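Local coordinates for protein Phenylalanine/tyrosine ammonia-lyase (Rhodosporidium toruloides, PDB 1Y2M) that catalyses the non-oxidative deamination of L-phenylalanine and L-tyrosine to trans-cinnamate and p-coumarate, working as a homotetramer of the PAL/histidase family, at residues H598-A604 with W625-A630; Q439-L444 with T526-V531; A298-E302 with Y657-T662; E302-G306 with A534-R538. All coordinates share one frame; numbering follows the deposited sequence.

Interaction 1. Residues H598-A604 with W625-A630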
# COMPACT_ATOMS: atom_id res chain seq x y z
N HIS B 598 20.67 37.70 -30.64
CA HIS B 598 19.93 38.67 -31.41
C HIS B 598 18.61 39.01 -30.74
O HIS B 598 18.23 40.16 -30.73
CB HIS B 598 19.79 38.21 -32.86
CG HIS B 598 21.06 38.34 -33.62
ND1 HIS B 598 21.53 39.54 -34.10
CD2 HIS B 598 22.01 37.42 -33.93
CE1 HIS B 598 22.71 39.36 -34.67
NE2 HIS B 598 23.01 38.08 -34.59
N ASP B 599 17.96 38.02 -30.16
CA ASP B 599 16.74 38.29 -29.39
C ASP B 599 16.99 39.22 -28.17
O ASP B 599 16.30 40.23 -27.95
CB ASP B 599 16.13 36.94 -28.96
CG ASP B 599 15.02 37.12 -27.93
OD1 ASP B 599 13.83 37.16 -28.35
OD2 ASP B 599 15.35 37.31 -26.74
N ALA B 600 18.02 38.90 -27.42
CA ALA B 600 18.33 39.70 -26.21
C ALA B 600 18.61 41.16 -26.53
O ALA B 600 18.09 42.09 -25.88
CB ALA B 600 19.51 39.11 -25.49
N PHE B 601 19.46 41.39 -27.51
CA PHE B 601 19.77 42.76 -27.90
C PHE B 601 18.66 43.47 -28.65
O PHE B 601 18.64 44.71 -28.65
CB PHE B 601 21.14 42.85 -28.59
CG PHE B 601 22.26 42.81 -27.60
CD1 PHE B 601 22.56 43.97 -26.88
CD2 PHE B 601 22.95 41.63 -27.29
CE1 PHE B 601 23.53 44.00 -25.92
CE2 PHE B 601 23.94 41.65 -26.33
CZ PHE B 601 24.24 42.85 -25.63
N SER B 602 17.76 42.72 -29.28
CA SER B 602 16.56 43.32 -29.86
C SER B 602 15.73 43.94 -28.74
O SER B 602 15.33 45.10 -28.82
CB SER B 602 15.74 42.30 -30.62
OG SER B 602 14.59 42.94 -31.16
N PHE B 603 15.53 43.15 -27.69
CA PHE B 603 14.82 43.65 -26.51
C PHE B 603 15.58 44.85 -25.94
O PHE B 603 14.99 45.92 -25.69
CB PHE B 603 14.68 42.53 -25.49
CG PHE B 603 13.51 42.68 -24.54
CD1 PHE B 603 12.86 43.88 -24.34
CD2 PHE B 603 13.08 41.59 -23.83
CE1 PHE B 603 11.75 43.96 -23.44
CE2 PHE B 603 12.03 41.69 -22.94
CZ PHE B 603 11.38 42.87 -22.74
N ALA B 604 16.91 44.72 -25.79
CA ALA B 604 17.69 45.86 -25.27
C ALA B 604 17.57 47.15 -26.12
O ALA B 604 17.58 48.30 -25.61
CB ALA B 604 19.17 45.50 -25.06
N TRP B 625 24.48 49.01 -33.22
CA TRP B 625 24.87 48.64 -31.88
C TRP B 625 24.34 47.26 -31.52
O TRP B 625 25.08 46.36 -31.07
CB TRP B 625 24.36 49.69 -30.90
CG TRP B 625 24.51 49.27 -29.51
CD1 TRP B 625 25.65 49.27 -28.76
CD2 TRP B 625 23.48 48.74 -28.67
NE1 TRP B 625 25.39 48.78 -27.51
CE2 TRP B 625 24.07 48.44 -27.42
CE3 TRP B 625 22.11 48.44 -28.85
CZ2 TRP B 625 23.35 47.92 -26.37
CZ3 TRP B 625 21.41 47.93 -27.78
CH2 TRP B 625 22.02 47.67 -26.57
N LYS B 626 23.04 47.07 -31.74
CA LYS B 626 22.38 45.79 -31.49
C LYS B 626 23.10 44.61 -32.16
O LYS B 626 23.35 43.56 -31.56
CB LYS B 626 20.91 45.89 -31.96
CG LYS B 626 20.10 44.60 -31.82
CD LYS B 626 20.23 43.68 -33.03
CE LYS B 626 19.19 42.56 -32.99
NZ LYS B 626 19.14 41.78 -34.27
N VAL B 627 23.42 44.78 -33.43
CA VAL B 627 24.07 43.71 -34.19
C VAL B 627 25.49 43.48 -33.65
O VAL B 627 25.92 42.33 -33.40
CB VAL B 627 24.04 44.00 -35.69
CG1 VAL B 627 24.90 43.01 -36.43
CG2 VAL B 627 22.59 43.92 -36.21
N ALA B 628 26.24 44.56 -33.45
CA ALA B 628 27.62 44.41 -32.95
C ALA B 628 27.61 43.78 -31.57
O ALA B 628 28.43 42.94 -31.24
CB ALA B 628 28.32 45.74 -32.91
N ALA B 629 26.65 44.17 -30.73
CA ALA B 629 26.63 43.62 -29.40
C ALA B 629 26.30 42.14 -29.42
O ALA B 629 26.90 41.36 -28.67
CB ALA B 629 25.67 44.38 -28.55
N ALA B 630 25.31 41.76 -30.23
CA ALA B 630 24.98 40.33 -30.34
C ALA B 630 26.18 39.52 -30.85
O ALA B 630 26.49 38.44 -30.33
CB ALA B 630 23.80 40.14 -31.24
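Over the centre of one face of the Phe601 ring sits the methyl of Ala629, with Ala629 CB only 3.5 Å from the ring centroid, a close CH-pi contact. The edge of the same ring is turned to the face of Trp625 in an offset edge-to-face pair, the planes at 81°, and Phe601 CD1 comes within 3.8 Å of Trp625 CH2. The far corner of the indole in turn meets Ala604, whose CB lies near the indole plane. A second CH-pi contact is built at His598: Ala630 CB lies over one face, offset toward the rim, while the end of Lys626 comes in at the edge. Lys626 bends at its second torsion (chi2 -87°), which carries its tail along the backbone of 598-604 until NZ donates a rather long hydrogen bond of 3.3 Å to His598 ND1, tilted slightly from the imidazole plane. Phe601 is a knob in the hole formed by Trp625, Lys626, Ala629 and Ala630; an alanine here would probably leave this hole unfilled and take from Trp625 the ring edge that meets its face here. The two helices, 593-611 and 619-646, run roughly antiparallel, their local axes 8.8 Å apart at an angle of 144°. Helix 506-560 packs against Phe601 and Trp625, its His559 meeting the indole edge-to-face, helix 570-587 reaches Phe601 through Leu581, and Phe603 of a second subunit packs on Ser602.

Interaction 2. Residues Q439-L444 with T526-V531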
# COMPACT_ATOMS: atom_id res chain seq x y z
N GLN B 439 14.18 18.33 -6.38
CA GLN B 439 15.34 19.28 -6.61
C GLN B 439 15.89 19.15 -8.02
O GLN B 439 16.14 20.17 -8.71
CB GLN B 439 16.48 19.02 -5.61
CG GLN B 439 16.14 19.32 -4.19
CD GLN B 439 17.19 18.83 -3.22
OE1 GLN B 439 18.14 18.13 -3.63
NE2 GLN B 439 17.04 19.17 -1.92
N LEU B 440 16.15 17.92 -8.43
CA LEU B 440 16.76 17.64 -9.71
C LEU B 440 15.81 18.07 -10.84
O LEU B 440 16.23 18.74 -11.75
CB LEU B 440 17.05 16.16 -9.83
CG LEU B 440 17.54 15.70 -11.22
CD1 LEU B 440 18.83 16.38 -11.56
CD2 LEU B 440 17.80 14.20 -11.22
N THR B 441 14.52 17.75 -10.75
CA THR B 441 13.64 18.00 -11.89
C THR B 441 13.39 19.51 -12.06
O THR B 441 13.18 20.00 -13.17
CB THR B 441 12.40 17.12 -11.82
OG1 THR B 441 11.81 17.05 -13.15
CG2 THR B 441 11.42 17.63 -10.81
N GLU B 442 13.47 20.27 -10.98
CA GLU B 442 13.41 21.72 -11.05
C GLU B 442 14.63 22.25 -11.79
O GLU B 442 14.52 23.10 -12.68
CB GLU B 442 13.33 22.30 -9.64
CG GLU B 442 13.26 23.83 -9.58
CD GLU B 442 13.18 24.37 -8.17
OE1 GLU B 442 12.91 23.59 -7.20
OE2 GLU B 442 13.41 25.60 -8.03
N MSE B 443 15.78 21.73 -11.42
CA MSE B 443 17.04 22.13 -12.02
C MSE B 443 17.10 21.81 -13.52
O MSE B 443 17.77 22.53 -14.26
CB MSE B 443 18.25 21.46 -11.32
CG MSE B 443 19.52 22.00 -11.72
SE MSE B 443 21.00 21.27 -10.62
CE MSE B 443 20.70 19.36 -11.03
N LEU B 444 16.44 20.73 -13.94
CA LEU B 444 16.37 20.30 -15.34
C LEU B 444 15.22 20.95 -16.13
O LEU B 444 14.98 20.59 -17.31
CB LEU B 444 16.27 18.78 -15.40
CG LEU B 444 17.48 18.05 -14.80
CD1 LEU B 444 17.29 16.52 -15.02
CD2 LEU B 444 18.79 18.56 -15.29
N THR B 526 22.35 9.69 -10.27
CA THR B 526 21.80 10.52 -11.35
C THR B 526 21.83 12.03 -11.01
O THR B 526 22.25 12.89 -11.80
CB THR B 526 20.37 10.04 -11.66
OG1 THR B 526 20.45 8.72 -12.19
CG2 THR B 526 19.60 10.93 -12.62
N HIS B 527 21.33 12.36 -9.84
CA HIS B 527 21.32 13.74 -9.38
C HIS B 527 22.76 14.28 -9.33
O HIS B 527 23.03 15.42 -9.73
CB HIS B 527 20.60 13.79 -8.03
CG HIS B 527 20.34 15.18 -7.49
ND1 HIS B 527 19.66 15.40 -6.30
CD2 HIS B 527 20.66 16.41 -7.97
CE1 HIS B 527 19.58 16.70 -6.09
NE2 HIS B 527 20.20 17.34 -7.07
N LEU B 528 23.66 13.53 -8.74
CA LEU B 528 25.06 13.97 -8.67
C LEU B 528 25.65 14.19 -10.06
O LEU B 528 26.30 15.22 -10.30
CB LEU B 528 25.90 12.95 -7.90
CG LEU B 528 27.37 13.25 -7.61
CD1 LEU B 528 27.55 14.67 -7.06
CD2 LEU B 528 27.92 12.21 -6.61
N TYR B 529 25.38 13.27 -10.98
CA TYR B 529 25.83 13.47 -12.37
C TYR B 529 25.35 14.82 -12.88
O TYR B 529 26.12 15.61 -13.44
CB TYR B 529 25.33 12.33 -13.26
CG TYR B 529 25.66 12.56 -14.71
CD1 TYR B 529 26.84 12.08 -15.28
CD2 TYR B 529 24.79 13.26 -15.51
CE1 TYR B 529 27.14 12.33 -16.59
CE2 TYR B 529 25.11 13.53 -16.84
CZ TYR B 529 26.26 13.06 -17.37
OH TYR B 529 26.54 13.33 -18.72
N CYS B 530 24.05 15.07 -12.70
CA CYS B 530 23.43 16.30 -13.26
C CYS B 530 23.91 17.59 -12.60
O CYS B 530 24.23 18.58 -13.28
CB CYS B 530 21.95 16.24 -13.24
SG CYS B 530 21.19 14.95 -14.25
N VAL B 531 23.97 17.58 -11.27
CA VAL B 531 24.35 18.81 -10.55
C VAL B 531 25.75 19.23 -10.94
O VAL B 531 26.07 20.41 -10.98
CB VAL B 531 24.12 18.68 -9.00
CG1 VAL B 531 25.28 17.91 -8.35
CG2 VAL B 531 23.96 20.06 -8.36
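Leu440 and Cys530 make the closest apolar contact between 439-444 and 526-531, with Leu440 CD1 3.5 Å from Cys530 CB. Leu440 holds its CG anti to the backbone N, and its two methyls spread over the opposing helix: CD1 goes to Cys530, while CD2 reaches Thr526 CG2 and the backbone of His527. Its CB stands over one face of the His527 imidazole, 4.2 Å from the centroid. At the edge of that ring, close to its plane, lies Gln439 OE1, 3.2 Å from His527 CE1, the amide and ring planes being 69° apart. The main bonds of the two polar groups run to helix 273-303: His527 NE2 to Thr300 OG1, and Gln439 NE2 to Thr297 OG1. Selenomethionine Met443 bends at its last torsion (chi3 58°), bringing CE to 3.7 Å from Val531 CA and its selenium beside Val531 CG2. The fit is looser at the end of the helix, where Leu444 CD1 only approaches Cys530 SG at 4.3 Å, though this side too is buried. The side chain of Leu444 is about 7 Å from that of Lys468, which binds cinnamate, placing the helix pair near the active site. Helices 416-443 and 506-560 run at 33° to each other with local axes 10.4 Å apart, a wide spacing. Helix 273-303 packs on Met443, His527 and Val531, helix 468-484 on Leu440, Leu444 and Thr526, and helix 691-703 on Thr526.

Interaction 3. Residues A298-E302 with Y657-T662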
# COMPACT_ATOMS: atom_id res chain seq x y z
N ALA B 298 22.95 20.91 -0.98
CA ALA B 298 23.91 22.03 -0.97
C ALA B 298 24.37 22.31 -2.41
O ALA B 298 24.35 23.48 -2.89
CB ALA B 298 25.08 21.73 -0.08
N MSE B 299 24.76 21.27 -3.14
CA MSE B 299 25.30 21.50 -4.51
C MSE B 299 24.26 22.03 -5.46
O MSE B 299 24.53 22.78 -6.41
CB MSE B 299 25.98 20.24 -5.00
CG MSE B 299 27.11 19.93 -4.14
SE MSE B 299 28.14 18.39 -4.78
CE MSE B 299 29.27 19.31 -5.97
N THR B 300 23.02 21.60 -5.23
CA THR B 300 21.89 22.15 -6.01
C THR B 300 21.64 23.62 -5.69
O THR B 300 21.31 24.41 -6.58
CB THR B 300 20.63 21.29 -5.85
OG1 THR B 300 20.91 19.91 -6.17
CG2 THR B 300 19.50 21.79 -6.76
N VAL B 301 21.74 24.02 -4.42
CA VAL B 301 21.58 25.44 -4.10
C VAL B 301 22.65 26.20 -4.89
O VAL B 301 22.38 27.26 -5.47
CB VAL B 301 21.72 25.71 -2.57
CG1 VAL B 301 21.79 27.20 -2.28
CG2 VAL B 301 20.57 25.05 -1.76
N GLU B 302 23.87 25.65 -4.94
CA GLU B 302 24.94 26.31 -5.70
C GLU B 302 24.63 26.40 -7.20
O GLU B 302 24.66 27.46 -7.80
CB GLU B 302 26.28 25.61 -5.45
CG GLU B 302 26.76 25.75 -4.02
CD GLU B 302 28.19 25.20 -3.88
OE1 GLU B 302 28.31 23.97 -3.92
OE2 GLU B 302 29.19 25.99 -3.76
N TYR B 657 34.50 28.93 -7.70
CA TYR B 657 33.27 29.37 -7.11
C TYR B 657 32.69 28.41 -6.11
O TYR B 657 31.91 28.83 -5.26
CB TYR B 657 32.24 29.62 -8.20
CG TYR B 657 32.70 30.60 -9.26
CD1 TYR B 657 32.83 31.95 -8.99
CD2 TYR B 657 32.99 30.16 -10.54
CE1 TYR B 657 33.26 32.85 -9.97
CE2 TYR B 657 33.46 31.03 -11.52
CZ TYR B 657 33.58 32.36 -11.23
OH TYR B 657 34.02 33.21 -12.22
N LEU B 658 33.02 27.12 -6.23
CA LEU B 658 32.44 26.14 -5.32
C LEU B 658 32.88 26.43 -3.90
O LEU B 658 34.00 26.91 -3.68
CB LEU B 658 32.91 24.74 -5.67
CG LEU B 658 32.23 24.13 -6.87
CD1 LEU B 658 33.05 23.01 -7.40
CD2 LEU B 658 30.91 23.66 -6.53
N SER B 659 32.03 26.06 -2.94
CA SER B 659 32.45 25.94 -1.54
C SER B 659 33.64 25.07 -1.45
O SER B 659 33.70 24.11 -2.18
CB SER B 659 31.40 25.23 -0.68
OG SER B 659 30.51 26.21 -0.24
N PRO B 660 34.55 25.34 -0.49
CA PRO B 660 35.63 24.39 -0.33
C PRO B 660 35.20 22.96 -0.00
O PRO B 660 35.93 22.02 -0.32
CB PRO B 660 36.45 24.97 0.83
CG PRO B 660 35.57 25.92 1.50
CD PRO B 660 34.69 26.48 0.42
N ARG B 661 34.06 22.82 0.67
CA ARG B 661 33.56 21.52 1.09
C ARG B 661 32.86 20.83 -0.05
O ARG B 661 32.93 19.62 -0.19
CB ARG B 661 32.67 21.61 2.34
CG ARG B 661 33.45 21.96 3.59
CD ARG B 661 32.58 22.09 4.81
NE ARG B 661 33.38 22.47 5.98
CZ ARG B 661 34.02 21.62 6.79
NH1 ARG B 661 33.95 20.31 6.62
NH2 ARG B 661 34.70 22.10 7.82
N THR B 662 32.14 21.58 -0.87
CA THR B 662 31.45 20.89 -1.98
C THR B 662 32.44 20.57 -3.12
O THR B 662 32.21 19.65 -3.90
CB THR B 662 30.25 21.65 -2.55
OG1 THR B 662 30.64 22.95 -2.99
CG2 THR B 662 29.12 21.81 -1.53
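Glu302 sets its CG anti to the carbonyl carbon (chi1 -67°) and stays extended beyond CG, which carries its carboxylate out from helix 273-303 to the loop 657-662. Thr662 answers with OG1 placed between its own backbone N and carbonyl carbon (chi1 57°), and the two side chains run alongside, pointing opposite ways. Thr662 OG1 donates to Glu302 OE1 at 2.7 Å, arriving on the syn side and a little out of the carboxylate plane. The other oxygen uses its syn lone pair for the backbone: Ser659 N lies 3.0 Å from Glu302 OE2, with a fairly straight N-H...O angle of 163°. Apolar groups flank this polar pair. Leu658 CD2 lies 3.7 Å from Glu302 OE1, and Thr662 CG2 packs on Met299 CG at 3.8 Å, while Met299, a selenomethionine, curls its CE to the Thr662 carbonyl oxygen. Glu302 OE2 also bonds to Ser339 OG, and Ser659 OG bonds to Leu335 O. The buried carboxylate thus gathers two side-chain hydroxyls and one backbone N-H, neutral groups that are likely to spread and stabilise a negative charge, and through them one acid ties the loop leading into helix 662-672 to helix 273-303.

Interaction 4. Residues E302-G306 with A534-R538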
# COMPACT_ATOMS: atom_id res chain seq x y z
N GLU B 302 23.87 25.65 -4.94
CA GLU B 302 24.94 26.31 -5.70
C GLU B 302 24.63 26.40 -7.20
O GLU B 302 24.66 27.46 -7.80
CB GLU B 302 26.28 25.61 -5.45
CG GLU B 302 26.76 25.75 -4.02
CD GLU B 302 28.19 25.20 -3.88
OE1 GLU B 302 28.31 23.97 -3.92
OE2 GLU B 302 29.19 25.99 -3.76
N ALA B 303 24.23 25.28 -7.81
CA ALA B 303 23.92 25.27 -9.25
C ALA B 303 22.76 26.22 -9.57
O ALA B 303 22.72 26.81 -10.61
CB ALA B 303 23.57 23.89 -9.71
N MSE B 304 21.82 26.37 -8.63
CA MSE B 304 20.62 27.20 -8.84
C MSE B 304 20.84 28.65 -8.43
O MSE B 304 19.94 29.43 -8.49
CB MSE B 304 19.47 26.62 -8.04
CG MSE B 304 19.02 25.25 -8.50
SE MSE B 304 17.86 25.52 -10.11
CE MSE B 304 16.21 26.29 -9.26
N VAL B 305 22.07 28.98 -8.05
CA VAL B 305 22.41 30.28 -7.44
C VAL B 305 21.32 30.67 -6.43
O VAL B 305 20.79 31.80 -6.40
CB VAL B 305 22.73 31.37 -8.49
CG1 VAL B 305 23.14 32.66 -7.84
CG2 VAL B 305 23.94 30.93 -9.27
N GLY B 306 20.99 29.70 -5.59
CA GLY B 306 19.94 29.86 -4.61
C GLY B 306 20.42 30.41 -3.29
O GLY B 306 21.57 30.84 -3.17
N ALA B 534 25.52 20.97 -14.19
CA ALA B 534 24.94 22.29 -13.96
C ALA B 534 25.96 23.25 -13.36
O ALA B 534 26.06 24.42 -13.75
CB ALA B 534 23.73 22.16 -13.03
N ILE B 535 26.76 22.75 -12.41
CA ILE B 535 27.82 23.57 -11.76
C ILE B 535 28.83 24.09 -12.81
O ILE B 535 29.22 25.22 -12.82
CB ILE B 535 28.53 22.77 -10.67
CG1 ILE B 535 27.63 22.78 -9.43
CG2 ILE B 535 29.85 23.33 -10.34
CD1 ILE B 535 27.96 21.75 -8.37
N ASP B 536 29.27 23.20 -13.70
CA ASP B 536 30.19 23.60 -14.75
C ASP B 536 29.54 24.62 -15.70
O ASP B 536 30.20 25.56 -16.13
CB ASP B 536 30.63 22.34 -15.47
CG ASP B 536 31.70 21.59 -14.73
OD1 ASP B 536 32.48 22.22 -13.94
OD2 ASP B 536 31.84 20.36 -14.97
N LEU B 537 28.28 24.43 -16.05
CA LEU B 537 27.59 25.39 -16.94
C LEU B 537 27.39 26.75 -16.25
O LEU B 537 27.49 27.84 -16.88
CB LEU B 537 26.25 24.83 -17.42
CG LEU B 537 26.37 23.61 -18.36
CD1 LEU B 537 24.97 23.01 -18.66
CD2 LEU B 537 27.10 23.98 -19.63
N ARG B 538 27.08 26.69 -14.97
CA ARG B 538 27.00 27.94 -14.22
C ARG B 538 28.33 28.67 -14.16
O ARG B 538 28.43 29.90 -14.24
CB ARG B 538 26.46 27.70 -12.82
CG ARG B 538 26.03 29.00 -12.13
CD ARG B 538 24.79 29.61 -12.73
NE ARG B 538 23.55 28.96 -12.29
CZ ARG B 538 22.33 29.25 -12.74
NH1 ARG B 538 22.21 30.15 -13.73
NH2 ARG B 538 21.29 28.68 -12.23
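Arg538 reaches across to the end of helix 273-303 and grips one backbone oxygen, Ala303 O, with two nitrogens side-on. Its chain leaves with CG anti to the backbone N (chi1 -166°) and then folds twice, at chi2 (70°) and chi3 (79°), which turns the NE edge of the guanidinium onto the carbonyl. Arg538 NE and Arg538 NH2 each lie 2.9 Å from Ala303 O. That oxygen sits near the guanidinium plane; NH2 approaches in the carbonyl plane, whereas NE is tilted from it. Both bonds are somewhat bent, as sharing a single acceptor demands.

The helix ends in a Schellman motif, with Val305 at positive phi, and the side chain of Val305 crosses the arginine at a slant. Val305 CG2 is 3.6 Å from Arg538 NE and 3.8 Å from Arg538 CD, so it backs the folded part of the chain. Ahead of the turn, Ala303 CB meets Ala534 CB at 3.7 Å, and Ile535 CG1 lies a little farther from the same methyl; the two alanine methyls let the backbones come near, Ala303 CA and Ile535 CA being 4.9 Å apart. Arg538 NH1 is also held by a salt bridge to Glu541 and by Arg450 O, and NH2 by Asn449 O.

A leucine in place of Arg538 would probably leave Ala303 O without its two donors and Glu541 without its charged partner. A positive group set at the C-terminal end of a helix, where carbonyl oxygens point outward, is likely to be electrostatically stabilising, its charge complementing the helix dipole as well as Glu541.

Overall arrangement
All four contacts are largely buried, but they differ in place. Interactions 2, 3 and 4 form one cluster, with centres 9 to 14 Å apart, whereas interaction 1 lies farther out, its centre 47 Å from that of the chain and beside a second subunit. Helix 506-560 serves interactions 2 and 4, and helix 273-303 serves 3 and 4, which share Glu302. Met443 touches Ala303 and Ala534, joining 2 to 4, while the bond from His527 to Thr300 joins 2 to 3. Chemistry follows position: interaction 1 is mainly aromatic and CH-pi, with one lysine-histidine bond, interaction 2 mainly apolar between helices, and interactions 3 and 4 satisfy charged groups at a loop and a helix end.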